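Local coordinates for protein globin (Chloroflexus aurantiacus, PDB 5D1V) that binds heme and, as a truncated hemoglobin of group II, probably binds oxygen at its iron and may serve as an oxygen carrier, at residues 18-23 and 47-52; 28-33 and 85-90. All coordinates share one frame; numbering follows the deposited sequence.

In the fold
After the short helix 6-9 the chain runs through helix 13-28, which holds 18-23. It then enters the loop with 28-33, returns in helix 42-55 with 47-52, and reaches helix 82-98 with 85-90. Contact 1 closes a loop with 23 residues between its segments. Contact 2 closes a longer one of 51 residues. Their segments alternate along the chain, so the two closures cross. Contact 1 ties helix 13-28 to helix 42-55. Contact 2 ties the loop after helix 13-28 to helix 82-98. Both reach the heme and share its iron-bound water. They also touch directly, where the rings of F23 and W88 meet edge-to-face and Q48 packs on W88.

Contact 1: residues 18-23 and 47-52; sequences RIVDIF and HQRLFL. With HEM (protoporphyrin IX containing Fe), chain C.
The Q48 amide meets the F23 ring close to the water bound to the heme iron, whose O lies 2.2 Å from FE. Q48 NE2 is 3.5 Å from F23 CE2, and the amide and ring planes are 48° apart. The amide oxygen lies further along the ring, with Q48 OE1 3.5 Å from F23 CD2. V20 CG1 approaches this oxygen. Q48 OE1 is buried and has no polar partner in the model. Q48 reaches across because CG is anti to the backbone N (chi1 -170°) and the chain stays extended beyond it. Helices 13-28 and 42-55 correspond to B and E, one pair of the two-over-two truncated globin fold. Their segment axes come within 9.8 Å, and their directions differ by 140°. Beside the amide, V20 is the main apolar link. Its CG2 packs on the other helix's backbone, 3.7 Å from R49 CA, and touches L52 CD1 at 4.0 Å. Another side of helix 42-55 holds the heme. F51 CB lies 3.4 Å from the heme methyl CMA. H47, predicted as the distal iron residue, lies beside a propionate, with H47 CB 3.9 Å from HEM O2A. Outside the segments, Y62 and R66 hydrogen-bond the heme.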
ATOM      1  N   ARG A  18      -8.084  -9.149  17.227  1.00 13.34           N
ATOM      2  CA  ARG A  18      -6.936  -8.231  17.083  1.00 15.25           C
ATOM      3  C   ARG A  18      -7.056  -7.409  15.780  1.00 13.82           C
ATOM      4  O   ARG A  18      -6.838  -6.188  15.788  1.00 14.67           O
ATOM      5  CB  ARG A  18      -5.589  -8.973  17.094  1.00 13.98           C
ATOM      6  CG  ARG A  18      -5.301  -9.740  18.390  1.00 23.84           C
ATOM      7  CD  ARG A  18      -3.812 -10.056  18.565  1.00 26.03           C
ATOM      8  NE  ARG A  18      -3.262 -10.818  17.452  1.00 22.53           N
ATOM      9  CZ  ARG A  18      -3.367 -12.131  17.319  1.00 30.65           C
ATOM     10  NH1 ARG A  18      -4.007 -12.853  18.232  1.00 40.99           N
ATOM     11  NH2 ARG A  18      -2.823 -12.726  16.272  1.00 25.45           N
ATOM     12  N   ILE A  19      -7.382  -8.085  14.681  1.00 11.89           N
ATOM     13  CA  ILE A  19      -7.525  -7.437  13.383  1.00 12.19           C
ATOM     14  C   ILE A  19      -8.565  -6.325  13.477  1.00 13.67           C
ATOM     15  O   ILE A  19      -8.310  -5.204  13.074  1.00 10.77           O
ATOM     16  CB  ILE A  19      -7.913  -8.460  12.297  1.00 13.81           C
ATOM     17  CG1 ILE A  19      -6.743  -9.400  11.988  1.00 15.09           C
ATOM     18  CG2 ILE A  19      -8.298  -7.762  11.021  1.00 11.79           C
ATOM     19  CD1 ILE A  19      -7.126 -10.594  11.106  1.00 15.25           C
ATOM     20  N   VAL A  20      -9.744  -6.649  13.995  1.00 14.55           N
ATOM     21  CA  VAL A  20     -10.877  -5.712  13.952  1.00  8.79           C
ATOM     22  C   VAL A  20     -10.643  -4.565  14.932  1.00 13.17           C
ATOM     23  O   VAL A  20     -11.002  -3.433  14.629  1.00 10.85           O
ATOM     24  CB  VAL A  20     -12.212  -6.435  14.237  1.00 14.91           C
ATOM     25  CG1 VAL A  20     -13.343  -5.446  14.367  1.00 20.48           C
ATOM     26  CG2 VAL A  20     -12.517  -7.435  13.135  1.00 12.34           C
ATOM     27  N   ASP A  21     -10.031  -4.842  16.082  1.00 14.19           N
ATOM     28  CA  ASP A  21      -9.685  -3.774  17.022  1.00 12.46           C
ATOM     29  C   ASP A  21      -8.782  -2.732  16.332  1.00 16.24           C
ATOM     30  O   ASP A  21      -8.968  -1.529  16.488  1.00 12.45           O
ATOM     31  CB  ASP A  21      -8.962  -4.302  18.273  1.00 15.84           C
ATOM     32  CG  ASP A  21      -9.894  -4.983  19.285  1.00 18.89           C
ATOM     33  OD1 ASP A  21     -11.125  -5.021  19.097  1.00 20.79           O
ATOM     34  OD2 ASP A  21      -9.362  -5.469  20.294  1.00 20.90           O
ATOM     35  N   ILE A  22      -7.789  -3.197  15.595  1.00 13.89           N
ATOM     36  CA  ILE A  22      -6.804  -2.298  15.007  1.00 12.62           C
ATOM     37  C   ILE A  22      -7.478  -1.507  13.881  1.00 13.70           C
ATOM     38  O   ILE A  22      -7.284  -0.294  13.720  1.00 13.12           O
ATOM     39  CB  ILE A  22      -5.586  -3.086  14.533  1.00 12.06           C
ATOM     40  CG1 ILE A  22      -4.814  -3.608  15.742  1.00 15.83           C
ATOM     41  CG2 ILE A  22      -4.650  -2.204  13.705  1.00 13.95           C
ATOM     42  CD1 ILE A  22      -3.771  -4.668  15.372  1.00 24.67           C
ATOM     43  N   PHE A  23      -8.289  -2.215  13.106  1.00 10.56           N
ATOM     44  CA  PHE A  23      -8.981  -1.625  11.971  1.00  9.32           C
ATOM     45  C   PHE A  23      -9.911  -0.524  12.489  1.00 12.96           C
ATOM     46  O   PHE A  23      -9.867   0.596  12.002  1.00 13.10           O
ATOM     47  CB  PHE A  23      -9.747  -2.689  11.195  1.00 11.00           C
ATOM     48  CG  PHE A  23     -10.637  -2.135  10.132  1.00 14.01           C
ATOM     49  CD1 PHE A  23     -10.091  -1.660   8.957  1.00 13.44           C
ATOM     50  CD2 PHE A  23     -12.006  -2.078  10.301  1.00 17.82           C
ATOM     51  CE1 PHE A  23     -10.882  -1.151   7.963  1.00 10.92           C
ATOM     52  CE2 PHE A  23     -12.821  -1.551   9.292  1.00 12.56           C
ATOM     53  CZ  PHE A  23     -12.242  -1.085   8.130  1.00  9.78           C
ATOM     54  N   HIS A  47     -20.344  -7.198  14.302  1.00 13.29           N
ATOM     55  CA  HIS A  47     -20.876  -7.790  13.079  1.00  9.50           C
ATOM     56  C   HIS A  47     -19.753  -7.981  12.087  1.00 13.32           C
ATOM     57  O   HIS A  47     -19.674  -9.027  11.432  1.00 10.12           O
ATOM     58  CB  HIS A  47     -21.994  -6.924  12.468  1.00 11.25           C
ATOM     59  CG  HIS A  47     -23.233  -6.902  13.299  1.00 20.17           C
ATOM     60  ND1 HIS A  47     -24.138  -5.862  13.271  1.00 18.74           N
ATOM     61  CD2 HIS A  47     -23.711  -7.795  14.197  1.00 27.89           C
ATOM     62  CE1 HIS A  47     -25.116  -6.117  14.117  1.00 22.84           C
ATOM     63  NE2 HIS A  47     -24.884  -7.286  14.688  1.00 31.21           N
ATOM     64  N   GLN A  48     -18.858  -7.004  11.977  1.00  9.01           N
ATOM     65  CA  GLN A  48     -17.780  -7.162  11.022  1.00 10.54           C
ATOM     66  C   GLN A  48     -16.843  -8.311  11.440  1.00 11.33           C
ATOM     67  O   GLN A  48     -16.427  -9.115  10.593  1.00 11.46           O
ATOM     68  CB  GLN A  48     -16.980  -5.890  10.869  1.00 11.15           C
ATOM     69  CG  GLN A  48     -16.021  -6.013   9.674  1.00 18.37           C
ATOM     70  CD  GLN A  48     -14.995  -4.953   9.658  1.00 35.28           C
ATOM     71  OE1 GLN A  48     -14.328  -4.717  10.662  1.00 36.60           O
ATOM     72  NE2 GLN A  48     -14.846  -4.290   8.514  1.00 43.23           N
ATOM     73  N   ARG A  49     -16.482  -8.376  12.722  1.00 11.29           N
ATOM     74  CA  ARG A  49     -15.652  -9.475  13.225  1.00  9.70           C
ATOM     75  C   ARG A  49     -16.289 -10.831  12.917  1.00  9.90           C
ATOM     76  O   ARG A  49     -15.612 -11.713  12.385  1.00 10.05           O
ATOM     77  CB  ARG A  49     -15.396  -9.365  14.726  1.00 13.13           C
ATOM     78  CG  ARG A  49     -14.508 -10.505  15.260  1.00 14.34           C
ATOM     79  CD  ARG A  49     -14.236 -10.402  16.730  1.00 20.94           C
ATOM     80  NE  ARG A  49     -15.432 -10.044  17.496  1.00 21.97           N
ATOM     81  CZ  ARG A  49     -16.263 -10.905  18.072  1.00 35.14           C
ATOM     82  NH1 ARG A  49     -16.052 -12.224  18.022  1.00 38.29           N
ATOM     83  NH2 ARG A  49     -17.311 -10.431  18.722  1.00 43.62           N
ATOM     84  N   LEU A  50     -17.585 -10.987  13.216  1.00 10.37           N
ATOM     85  CA  LEU A  50     -18.247 -12.267  13.005  1.00  9.34           C
ATOM     86  C   LEU A  50     -18.277 -12.624  11.516  1.00  9.39           C
ATOM     87  O   LEU A  50     -18.096 -13.789  11.146  1.00  8.98           O
ATOM     88  CB  LEU A  50     -19.658 -12.248  13.562  1.00 11.00           C
ATOM     89  CG  LEU A  50     -19.708 -12.040  15.086  1.00 12.15           C
ATOM     90  CD1 LEU A  50     -21.155 -11.938  15.550  1.00 20.22           C
ATOM     91  CD2 LEU A  50     -18.983 -13.122  15.866  1.00 15.17           C
ATOM     92  N   PHE A  51     -18.476 -11.625  10.664  1.00  8.20           N
ATOM     93  CA  PHE A  51     -18.453 -11.867   9.236  1.00  8.01           C
ATOM     94  C   PHE A  51     -17.097 -12.405   8.795  1.00 10.36           C
ATOM     95  O   PHE A  51     -17.026 -13.403   8.083  1.00 10.30           O
ATOM     96  CB  PHE A  51     -18.744 -10.615   8.413  1.00 10.27           C
ATOM     97  CG  PHE A  51     -18.460 -10.832   6.959  1.00  9.43           C
ATOM     98  CD1 PHE A  51     -19.267 -11.673   6.201  1.00  8.79           C
ATOM     99  CD2 PHE A  51     -17.311 -10.316   6.375  1.00  8.61           C
ATOM    100  CE1 PHE A  51     -18.976 -11.933   4.867  1.00 12.89           C
ATOM    101  CE2 PHE A  51     -16.998 -10.568   5.053  1.00 10.63           C
ATOM    102  CZ  PHE A  51     -17.837 -11.388   4.284  1.00 10.51           C
ATOM    103  N   LEU A  52     -16.021 -11.729   9.196  1.00  9.52           N
ATOM    104  CA  LEU A  52     -14.700 -12.163   8.784  1.00 10.09           C
ATOM    105  C   LEU A  52     -14.434 -13.583   9.274  1.00 11.31           C
ATOM    106  O   LEU A  52     -13.916 -14.433   8.533  1.00 10.30           O
ATOM    107  CB  LEU A  52     -13.629 -11.208   9.300  1.00 11.12           C
ATOM    108  CG  LEU A  52     -13.724  -9.799   8.699  1.00 10.79           C
ATOM    109  CD1 LEU A  52     -12.776  -8.837   9.436  1.00 11.23           C
ATOM    110  CD2 LEU A  52     -13.444  -9.804   7.203  1.00  9.99           C
TER
HETATM  111  CHA HEM C 201     -20.583  -2.552   7.677  1.00 10.28           C
HETATM  112  CHB HEM C 201     -17.504  -5.673   5.586  1.00 11.58           C
HETATM  113  CHC HEM C 201     -15.963  -2.111   2.631  1.00 11.04           C
HETATM  114  CHD HEM C 201     -18.189   1.061   5.548  1.00 11.20           C
HETATM  115  C1A HEM C 201     -19.928  -3.708   7.340  1.00 11.53           C
HETATM  116  C2A HEM C 201     -20.245  -5.042   7.825  1.00 12.40           C
HETATM  117  C3A HEM C 201     -19.400  -5.901   7.238  1.00 11.45           C
HETATM  118  C4A HEM C 201     -18.519  -5.136   6.357  1.00  9.78           C
HETATM  119  CMA HEM C 201     -19.262  -7.448   7.386  1.00 11.11           C
HETATM  120  CAA HEM C 201     -21.381  -5.356   8.824  1.00 12.25           C
HETATM  121  CBA HEM C 201     -22.545  -5.927   7.997  1.00 14.95           C
HETATM  122  CGA HEM C 201     -23.754  -6.075   8.905  1.00 17.51           C
HETATM  123  O1A HEM C 201     -24.326  -5.048   9.338  1.00 29.44           O
HETATM  124  O2A HEM C 201     -24.162  -7.221   9.189  1.00 13.29           O
HETATM  125  C1B HEM C 201     -16.827  -4.986   4.589  1.00 10.49           C
HETATM  126  C2B HEM C 201     -15.888  -5.546   3.642  1.00  7.91           C
HETATM  127  C3B HEM C 201     -15.493  -4.543   2.826  1.00  9.98           C
HETATM  128  C4B HEM C 201     -16.130  -3.337   3.245  1.00 11.84           C
HETATM  129  CMB HEM C 201     -15.459  -7.033   3.614  1.00 10.39           C
HETATM  130  CAB HEM C 201     -14.501  -4.525   1.643  1.00 13.51           C
HETATM  131  CBB HEM C 201     -13.657  -5.547   1.499  1.00 24.84           C
HETATM  132  C1C HEM C 201     -16.402  -0.924   3.165  1.00  7.48           C
HETATM  133  C2C HEM C 201     -16.087   0.412   2.681  1.00  9.18           C
HETATM  134  C3C HEM C 201     -16.732   1.268   3.515  1.00 12.62           C
HETATM  135  C4C HEM C 201     -17.426   0.523   4.535  1.00 11.25           C
HETATM  136  CMC HEM C 201     -15.214   0.705   1.425  1.00  7.59           C
HETATM  137  CAC HEM C 201     -16.700   2.796   3.493  1.00 13.37           C
HETATM  138  CBC HEM C 201     -15.586   3.320   2.993  1.00 30.69           C
HETATM  139  C1D HEM C 201     -19.082   0.374   6.340  1.00  9.72           C
HETATM  140  C2D HEM C 201     -20.071   0.949   7.246  1.00 11.85           C
HETATM  141  C3D HEM C 201     -20.743  -0.066   7.823  1.00 10.17           C
HETATM  142  C4D HEM C 201     -20.187  -1.301   7.307  1.00  9.52           C
HETATM  143  CMD HEM C 201     -20.298   2.453   7.457  1.00 10.03           C
HETATM  144  CAD HEM C 201     -21.884   0.020   8.848  1.00 17.77           C
HETATM  145  CBD HEM C 201     -21.271  -0.125  10.233  1.00 31.62           C
HETATM  146  CGD HEM C 201     -22.314  -0.098  11.309  1.00 26.17           C
HETATM  147  O1D HEM C 201     -21.917   0.099  12.487  1.00 25.73           O
HETATM  148  O2D HEM C 201     -23.526  -0.253  10.993  1.00 27.56           O
HETATM  149  NA  HEM C 201     -18.880  -3.813   6.434  1.00  9.46           N
HETATM  150  NB  HEM C 201     -16.955  -3.640   4.313  1.00 10.78           N
HETATM  151  NC  HEM C 201     -17.235  -0.806   4.261  1.00 11.14           N
HETATM  152  ND  HEM C 201     -19.197  -0.989   6.413  1.00 12.06           N
HETATM  153 FE   HEM C 201     -18.036  -2.281   5.371  1.00  9.58          FE
HETATM  154  O   HOH W   1     -16.559  -2.083   6.935  1.00 10.82           O

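Contact 2: residues 28-33 and 85-90; sequences EADPRL and RDAWLE. With HEM (protoporphyrin IX containing Fe), chain C.
R32 NH2 donates to E90 OE1 at 2.9 Å in a nearly straight salt bridge (168°). E90 OE1 lies near the guanidinium plane, but is met from above its carboxylate plane. R32 NH1 binds a water, which donates to E90 OE1 at 2.8 Å. R32 NE donates to D30 OD1 at 3.1 Å in a salt bridge, meeting the oxygen's syn lone pair. The same D30 OD1 accepts R32 N at 2.9 Å, which makes an Asx turn. D30 OD2 takes only weak bonds from R32 NE and NH2; its stronger partner is H91 NE2. E90 OE2 pairs with R83 of the second subunit. A87 CB sits over the centre of one guanidinium face, 3.5 Å from R32 CZ, and L33 CD1 packs on this methyl. R32 bends at chi3 (-74°), back toward D30. On helix 82-98, the globin G helix, W88 lays one ring face over the porphyrin, and W88 NE1 donates to the iron-bound water at 2.9 Å. Such a distal tryptophan is a feature of group II truncated hemoglobins. D30 OD2 and E90 OE1, like charges 5.5 Å apart, are probably offset by R32 between them, whose NE, NH1 and NH2 all have acceptors that fix its rotation.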
ATOM      1  N   GLU A  28     -11.875   5.054  13.399  1.00 13.77           N
ATOM      2  CA  GLU A  28     -12.404   6.085  14.267  1.00 20.39           C
ATOM      3  C   GLU A  28     -11.561   7.350  14.110  1.00 19.89           C
ATOM      4  O   GLU A  28     -12.071   8.455  14.237  1.00 20.44           O
ATOM      5  CB  GLU A  28     -12.436   5.619  15.727  1.00 29.38           C
ATOM      6  CG  GLU A  28     -13.345   6.494  16.591  1.00 42.53           C
ATOM      7  CD  GLU A  28     -13.869   5.784  17.829  1.00 37.83           C
ATOM      8  OE1 GLU A  28     -13.393   4.671  18.147  1.00 31.34           O
ATOM      9  OE2 GLU A  28     -14.766   6.351  18.479  1.00 36.36           O
ATOM     10  N   ALA A  29     -10.272   7.178  13.817  1.00 16.66           N
ATOM     11  CA  ALA A  29      -9.332   8.307  13.744  1.00 15.73           C
ATOM     12  C   ALA A  29      -9.195   8.894  12.339  1.00 21.14           C
ATOM     13  O   ALA A  29      -8.385   9.803  12.124  1.00 19.78           O
ATOM     14  CB  ALA A  29      -7.967   7.877  14.255  1.00 15.36           C
ATOM     15  N   ASP A  30      -9.976   8.393  11.387  1.00 18.74           N
ATOM     16  CA  ASP A  30      -9.868   8.819   9.997  1.00 17.04           C
ATOM     17  C   ASP A  30     -11.102   9.579   9.523  1.00 17.39           C
ATOM     18  O   ASP A  30     -12.136   8.965   9.261  1.00 15.50           O
ATOM     19  CB  ASP A  30      -9.664   7.604   9.096  1.00 18.38           C
ATOM     20  CG  ASP A  30      -9.345   7.990   7.655  1.00 20.94           C
ATOM     21  OD1 ASP A  30      -9.466   9.183   7.298  1.00 13.06           O
ATOM     22  OD2 ASP A  30      -8.978   7.087   6.873  1.00 20.17           O
ATOM     23  N   PRO A  31     -10.985  10.905   9.361  1.00 14.09           N
ATOM     24  CA  PRO A  31     -12.159  11.684   8.931  1.00 18.48           C
ATOM     25  C   PRO A  31     -12.727  11.305   7.567  1.00 13.75           C
ATOM     26  O   PRO A  31     -13.841  11.718   7.232  1.00 16.55           O
ATOM     27  CB  PRO A  31     -11.624  13.125   8.889  1.00 20.71           C
ATOM     28  CG  PRO A  31     -10.450  13.137   9.765  1.00 26.81           C
ATOM     29  CD  PRO A  31      -9.846  11.776   9.704  1.00 15.25           C
ATOM     30  N   ARG A  32     -11.970  10.569   6.764  1.00 15.11           N
ATOM     31  CA  ARG A  32     -12.472  10.126   5.461  1.00 14.35           C
ATOM     32  C   ARG A  32     -13.597   9.126   5.615  1.00 14.27           C
ATOM     33  O   ARG A  32     -14.429   8.994   4.719  1.00 16.36           O
ATOM     34  CB  ARG A  32     -11.351   9.501   4.636  1.00 13.16           C
ATOM     35  CG  ARG A  32     -10.209  10.438   4.338  1.00 13.02           C
ATOM     36  CD  ARG A  32      -9.154   9.718   3.551  1.00 15.68           C
ATOM     37  NE  ARG A  32      -8.401   8.780   4.377  1.00 17.80           N
ATOM     38  CZ  ARG A  32      -7.487   7.943   3.911  1.00 17.74           C
ATOM     39  NH1 ARG A  32      -7.222   7.894   2.617  1.00 16.69           N
ATOM     40  NH2 ARG A  32      -6.846   7.136   4.742  1.00 12.74           N
ATOM     41  N   LEU A  33     -13.615   8.421   6.750  1.00 17.01           N
ATOM     42  CA  LEU A  33     -14.523   7.296   6.951  1.00 14.14           C
ATOM     43  C   LEU A  33     -15.492   7.474   8.094  1.00 13.96           C
ATOM     44  O   LEU A  33     -16.613   7.002   8.001  1.00 11.94           O
ATOM     45  CB  LEU A  33     -13.745   6.024   7.221  1.00 11.25           C
ATOM     46  CG  LEU A  33     -12.951   5.521   6.028  1.00 11.59           C
ATOM     47  CD1 LEU A  33     -12.082   4.333   6.450  1.00 15.13           C
ATOM     48  CD2 LEU A  33     -13.846   5.158   4.854  1.00 18.82           C
ATOM     49  N   ARG A  85     -12.905   3.673  -0.788  1.00 12.67           N
ATOM     50  CA  ARG A  85     -12.300   2.365  -1.025  1.00 10.67           C
ATOM     51  C   ARG A  85     -10.867   2.359  -0.525  1.00 10.38           C
ATOM     52  O   ARG A  85     -10.435   1.434   0.199  1.00  9.56           O
ATOM     53  CB  ARG A  85     -12.342   2.033  -2.526  1.00 10.70           C
ATOM     54  CG  ARG A  85     -11.709   0.708  -2.961  1.00 10.67           C
ATOM     55  CD  ARG A  85     -11.317   0.774  -4.443  1.00 17.45           C
ATOM     56  NE  ARG A  85     -10.443   1.921  -4.724  1.00 16.33           N
ATOM     57  CZ  ARG A  85     -10.276   2.486  -5.917  1.00 12.61           C
ATOM     58  NH1 ARG A  85     -10.902   2.022  -6.989  1.00 12.40           N
ATOM     59  NH2 ARG A  85      -9.454   3.518  -6.053  1.00 22.73           N
ATOM     60  N   ASP A  86     -10.128   3.374  -0.968  1.00 12.03           N
ATOM     61  CA  ASP A  86      -8.712   3.502  -0.662  1.00  9.46           C
ATOM     62  C   ASP A  86      -8.486   3.618   0.847  1.00 12.04           C
ATOM     63  O   ASP A  86      -7.582   2.988   1.399  1.00 12.03           O
ATOM     64  CB  ASP A  86      -8.091   4.718  -1.363  1.00 10.80           C
ATOM     65  CG  ASP A  86      -7.918   4.536  -2.848  1.00 24.45           C
ATOM     66  OD1 ASP A  86      -8.177   3.436  -3.354  1.00 16.97           O
ATOM     67  OD2 ASP A  86      -7.496   5.521  -3.501  1.00 28.98           O
ATOM     68  N   ALA A  87      -9.315   4.402   1.523  1.00  8.64           N
ATOM     69  CA  ALA A  87      -9.176   4.562   2.965  1.00  9.59           C
ATOM     70  C   ALA A  87      -9.465   3.248   3.706  1.00 10.87           C
ATOM     71  O   ALA A  87      -8.697   2.840   4.562  1.00  7.99           O
ATOM     72  CB  ALA A  87     -10.082   5.693   3.474  1.00 14.12           C
ATOM     73  N   TRP A  88     -10.551   2.562   3.352  1.00 10.60           N
ATOM     74  CA  TRP A  88     -10.869   1.296   3.964  1.00 10.44           C
ATOM     75  C   TRP A  88      -9.724   0.274   3.802  1.00 10.65           C
ATOM     76  O   TRP A  88      -9.268  -0.366   4.766  1.00  8.88           O
ATOM     77  CB  TRP A  88     -12.156   0.770   3.341  1.00  8.25           C
ATOM     78  CG  TRP A  88     -12.766  -0.336   4.106  1.00  6.67           C
ATOM     79  CD1 TRP A  88     -13.793  -0.246   4.996  1.00  7.22           C
ATOM     80  CD2 TRP A  88     -12.398  -1.720   4.062  1.00  9.25           C
ATOM     81  NE1 TRP A  88     -14.096  -1.476   5.490  1.00 10.27           N
ATOM     82  CE2 TRP A  88     -13.257  -2.399   4.950  1.00  9.10           C
ATOM     83  CE3 TRP A  88     -11.449  -2.459   3.339  1.00 12.40           C
ATOM     84  CZ2 TRP A  88     -13.187  -3.781   5.155  1.00 10.42           C
ATOM     85  CZ3 TRP A  88     -11.376  -3.830   3.552  1.00 15.19           C
ATOM     86  CH2 TRP A  88     -12.237  -4.468   4.463  1.00 10.84           C
ATOM     87  N   LEU A  89      -9.237   0.153   2.580  1.00  9.43           N
ATOM     88  CA  LEU A  89      -8.211  -0.844   2.254  1.00  9.34           C
ATOM     89  C   LEU A  89      -6.906  -0.515   2.973  1.00 11.60           C
ATOM     90  O   LEU A  89      -6.241  -1.414   3.488  1.00 12.42           O
ATOM     91  CB  LEU A  89      -8.004  -0.905   0.751  1.00  8.20           C
ATOM     92  CG  LEU A  89      -7.376  -2.152   0.181  1.00 25.56           C
ATOM     93  CD1 LEU A  89      -8.200  -3.388   0.535  1.00 21.37           C
ATOM     94  CD2 LEU A  89      -7.309  -1.962  -1.313  1.00 30.00           C
ATOM     95  N   GLU A  90      -6.549   0.767   3.038  1.00  9.61           N
ATOM     96  CA  GLU A  90      -5.359   1.177   3.790  1.00  9.79           C
ATOM     97  C   GLU A  90      -5.402   0.611   5.212  1.00 11.16           C
ATOM     98  O   GLU A  90      -4.427   0.012   5.709  1.00 12.06           O
ATOM     99  CB  GLU A  90      -5.241   2.706   3.844  1.00 10.35           C
ATOM    100  CG  GLU A  90      -4.091   3.192   4.711  1.00 14.22           C
ATOM    101  CD  GLU A  90      -4.001   4.699   4.845  1.00 14.19           C
ATOM    102  OE1 GLU A  90      -4.569   5.421   3.993  1.00 13.20           O
ATOM    103  OE2 GLU A  90      -3.305   5.163   5.775  1.00 13.89           O
TER
HETATM  104  CHA HEM C 201     -20.583  -2.552   7.677  1.00 10.28           C
HETATM  105  CHB HEM C 201     -17.504  -5.673   5.586  1.00 11.58           C
HETATM  106  CHC HEM C 201     -15.963  -2.111   2.631  1.00 11.04           C
HETATM  107  CHD HEM C 201     -18.189   1.061   5.548  1.00 11.20           C
HETATM  108  C1A HEM C 201     -19.928  -3.708   7.340  1.00 11.53           C
HETATM  109  C2A HEM C 201     -20.245  -5.042   7.825  1.00 12.40           C
HETATM  110  C3A HEM C 201     -19.400  -5.901   7.238  1.00 11.45           C
HETATM  111  C4A HEM C 201     -18.519  -5.136   6.357  1.00  9.78           C
HETATM  112  CMA HEM C 201     -19.262  -7.448   7.386  1.00 11.11           C
HETATM  113  CAA HEM C 201     -21.381  -5.356   8.824  1.00 12.25           C
HETATM  114  CBA HEM C 201     -22.545  -5.927   7.997  1.00 14.95           C
HETATM  115  CGA HEM C 201     -23.754  -6.075   8.905  1.00 17.51           C
HETATM  116  O1A HEM C 201     -24.326  -5.048   9.338  1.00 29.44           O
HETATM  117  O2A HEM C 201     -24.162  -7.221   9.189  1.00 13.29           O
HETATM  118  C1B HEM C 201     -16.827  -4.986   4.589  1.00 10.49           C
HETATM  119  C2B HEM C 201     -15.888  -5.546   3.642  1.00  7.91           C
HETATM  120  C3B HEM C 201     -15.493  -4.543   2.826  1.00  9.98           C
HETATM  121  C4B HEM C 201     -16.130  -3.337   3.245  1.00 11.84           C
HETATM  122  CMB HEM C 201     -15.459  -7.033   3.614  1.00 10.39           C
HETATM  123  CAB HEM C 201     -14.501  -4.525   1.643  1.00 13.51           C
HETATM  124  CBB HEM C 201     -13.657  -5.547   1.499  1.00 24.84           C
HETATM  125  C1C HEM C 201     -16.402  -0.924   3.165  1.00  7.48           C
HETATM  126  C2C HEM C 201     -16.087   0.412   2.681  1.00  9.18           C
HETATM  127  C3C HEM C 201     -16.732   1.268   3.515  1.00 12.62           C
HETATM  128  C4C HEM C 201     -17.426   0.523   4.535  1.00 11.25           C
HETATM  129  CMC HEM C 201     -15.214   0.705   1.425  1.00  7.59           C
HETATM  130  CAC HEM C 201     -16.700   2.796   3.493  1.00 13.37           C
HETATM  131  CBC HEM C 201     -15.586   3.320   2.993  1.00 30.69           C
HETATM  132  C1D HEM C 201     -19.082   0.374   6.340  1.00  9.72           C
HETATM  133  C2D HEM C 201     -20.071   0.949   7.246  1.00 11.85           C
HETATM  134  C3D HEM C 201     -20.743  -0.066   7.823  1.00 10.17           C
HETATM  135  C4D HEM C 201     -20.187  -1.301   7.307  1.00  9.52           C
HETATM  136  CMD HEM C 201     -20.298   2.453   7.457  1.00 10.03           C
HETATM  137  CAD HEM C 201     -21.884   0.020   8.848  1.00 17.77           C
HETATM  138  CBD HEM C 201     -21.271  -0.125  10.233  1.00 31.62           C
HETATM  139  CGD HEM C 201     -22.314  -0.098  11.309  1.00 26.17           C
HETATM  140  O1D HEM C 201     -21.917   0.099  12.487  1.00 25.73           O
HETATM  141  O2D HEM C 201     -23.526  -0.253  10.993  1.00 27.56           O
HETATM  142  NA  HEM C 201     -18.880  -3.813   6.434  1.00  9.46           N
HETATM  143  NB  HEM C 201     -16.955  -3.640   4.313  1.00 10.78           N
HETATM  144  NC  HEM C 201     -17.235  -0.806   4.261  1.00 11.14           N
HETATM  145  ND  HEM C 201     -19.197  -0.989   6.413  1.00 12.06           N
HETATM  146 FE   HEM C 201     -18.036  -2.281   5.371  1.00  9.58          FE
HETATM  147  O   HOH W   2      -5.801   5.630   1.492  1.00 15.20           O
HETATM  148  O   HOH W   1     -16.559  -2.083   6.935  1.00 10.82           O